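DNA repair and recombination protein RadB (Thermococcus kodakarensis, PDB 2CVF) probably takes part in DNA repair and homologous recombination, binding DNA and ATP as a RecA-like protein with very weak ATPase activity. Local coordinates at residues 108-113 with 148-153. Numbering follows the deposited sequence.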
loop_
_atom_site.group_PDB
_atom_site.type_symbol
_atom_site.label_atom_id
_atom_site.label_comp_id
_atom_site.label_asym_id
_atom_site.label_seq_id
_atom_site.Cartn_x
_atom_site.Cartn_y
_atom_site.Cartn_z
ATOM N N LEU A 108 4.230 7.674 6.996
ATOM C CA LEU A 108 3.829 6.261 6.729
ATOM C C LEU A 108 4.862 5.152 6.466
ATOM O O LEU A 108 6.062 5.291 6.694
ATOM C CB LEU A 108 2.904 6.170 5.505
ATOM C CG LEU A 108 1.807 7.042 4.927
ATOM C CD1 LEU A 108 2.412 8.213 4.250
ATOM C CD2 LEU A 108 1.140 6.147 3.885
ATOM N N VAL A 109 4.337 4.071 5.881
ATOM C CA VAL A 109 5.073 2.869 5.496
ATOM C C VAL A 109 4.259 2.230 4.387
ATOM O O VAL A 109 3.040 2.240 4.440
ATOM C CB VAL A 109 5.141 1.803 6.650
ATOM C CG1 VAL A 109 5.824 0.523 6.161
ATOM C CG2 VAL A 109 5.859 2.367 7.890
ATOM N N VAL A 110 4.929 1.744 3.356
ATOM C CA VAL A 110 4.252 1.055 2.263
ATOM C C VAL A 110 5.214 -0.075 1.926
ATOM O O VAL A 110 6.424 0.166 1.892
ATOM C CB VAL A 110 4.080 1.929 0.980
ATOM C CG1 VAL A 110 3.128 1.263 0.044
ATOM C CG2 VAL A 110 3.555 3.281 1.296
ATOM N N VAL A 111 4.689 -1.284 1.708
ATOM C CA VAL A 111 5.488 -2.474 1.362
ATOM C C VAL A 111 5.075 -3.070 0.004
ATOM O O VAL A 111 4.025 -2.710 -0.522
ATOM C CB VAL A 111 5.353 -3.567 2.434
ATOM C CG1 VAL A 111 6.267 -3.267 3.628
ATOM C CG2 VAL A 111 3.909 -3.647 2.877
ATOM N N ASP A 112 5.849 -4.045 -0.492
ATOM C CA ASP A 112 5.612 -4.700 -1.789
ATOM C C ASP A 112 6.054 -6.196 -1.920
ATOM O O ASP A 112 6.906 -6.501 -2.762
ATOM C CB ASP A 112 6.345 -3.904 -2.893
ATOM C CG ASP A 112 5.795 -2.494 -3.106
ATOM O OD1 ASP A 112 6.422 -1.535 -2.613
ATOM O OD2 ASP A 112 4.758 -2.332 -3.798
ATOM N N SER A 113 5.578 -7.159 -1.128
ATOM C CA SER A 113 4.617 -7.108 -0.024
ATOM C C SER A 113 4.086 -8.555 -0.014
ATOM O O SER A 113 3.623 -9.087 1.022
ATOM C CB SER A 113 3.468 -6.140 -0.310
ATOM O OG SER A 113 2.840 -5.675 0.880
ATOM N N PRO A 148 0.356 4.684 10.535
ATOM C CA PRO A 148 -0.369 4.004 9.459
ATOM C C PRO A 148 0.615 3.419 8.415
ATOM O O PRO A 148 1.608 4.052 8.044
ATOM C CB PRO A 148 -1.235 5.124 8.853
ATOM C CG PRO A 148 -0.995 6.347 9.733
ATOM C CD PRO A 148 0.375 6.133 10.296
ATOM N N VAL A 149 0.328 2.217 7.931
ATOM C CA VAL A 149 1.180 1.545 6.948
ATOM C C VAL A 149 0.282 1.132 5.773
ATOM O O VAL A 149 -0.948 1.064 5.919
ATOM C CB VAL A 149 1.856 0.244 7.591
ATOM C CG1 VAL A 149 2.712 -0.534 6.586
ATOM C CG2 VAL A 149 2.699 0.622 8.792
ATOM N N ILE A 150 0.898 0.881 4.615
ATOM C CA ILE A 150 0.203 0.421 3.412
ATOM C C ILE A 150 0.929 -0.831 2.973
ATOM O O ILE A 150 2.125 -0.795 2.679
ATOM C CB ILE A 150 0.225 1.420 2.248
ATOM C CG1 ILE A 150 -0.715 2.591 2.538
ATOM C CG2 ILE A 150 -0.204 0.721 0.949
ATOM C CD1 ILE A 150 -2.145 2.193 2.636
ATOM N N VAL A 151 0.178 -1.927 2.939
ATOM C CA VAL A 151 0.633 -3.262 2.563
ATOM C C VAL A 151 0.172 -3.507 1.123
ATOM O O VAL A 151 -1.021 -3.646 0.886
ATOM C CB VAL A 151 -0.032 -4.297 3.512
ATOM C CG1 VAL A 151 0.696 -5.627 3.461
ATOM C CG2 VAL A 151 -0.086 -3.747 4.956
ATOM N N ILE A 152 1.091 -3.557 0.166
ATOM C CA ILE A 152 0.675 -3.755 -1.220
ATOM C C ILE A 152 0.589 -5.218 -1.704
ATOM O O ILE A 152 1.564 -5.774 -2.224
ATOM C CB ILE A 152 1.548 -2.920 -2.211
ATOM C CG1 ILE A 152 1.510 -1.428 -1.834
ATOM C CG2 ILE A 152 1.027 -3.083 -3.655
ATOM C CD1 ILE A 152 2.255 -0.480 -2.824
ATOM N N ASN A 153 -0.592 -5.824 -1.592
ATOM C CA ASN A 153 -0.773 -7.213 -2.028
ATOM C C ASN A 153 -1.354 -7.292 -3.442
ATOM O O ASN A 153 -1.628 -6.259 -4.067
ATOM C CB ASN A 153 -1.612 -8.014 -1.015
ATOM C CG ASN A 153 -0.901 -8.183 0.339
ATOM O OD1 ASN A 153 0.238 -8.667 0.410
ATOM N ND2 ASN A 153 -1.568 -7.770 1.413
#
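Val110 and Ile150 sit abreast on two parallel strands, 109-111 and 150-153, and show how the central sheet of a RecA-like P-loop ATPase is filled between neighbouring strands. Three backbone bonds hold the register: Ile150 N to Val109 O (2.5 Å), Val111 N to Ile150 O, whose position is less certain, and Ile152 N to Val111 O (3.1 Å). On the face bearing Val110, its CG1 is the central bump. Val110 CG1, anti to the backbone N (chi1 -168°), faces the hollow between Ile150 CG2 and Ile152 CD1, 3.5 Å from each. The extended chain of Ile152 (chi2 -175°) carries CD1 across to that methyl and alongside OD2 of the Asp112 carboxylate. Leu108 closes the row, its CD2 lying 4.2 Å from Ile150 CG1.

The other face is mostly valine. The branches of Val149 straddle Val109 CB, CG1 at 3.4 Å and CG2 at 3.5 Å. Val111 CG2, set between its own backbone N and carbonyl carbon, reaches across to the next strand and abuts Val151 CA from beside it (3.3 Å). Ser113, after a cis peptide bond, brings OG against Val151 CG1 (3.4 Å).

Strand 48-51 flanks 109-111 on its far side, and strand 25-27 flanks 150-154. Helix 33-42 packs on the Val110 face, where Ile152 nears Lys33 of the predicted ATP site, and helix 91-100 lies against Val109 and Val111 on the opposite one.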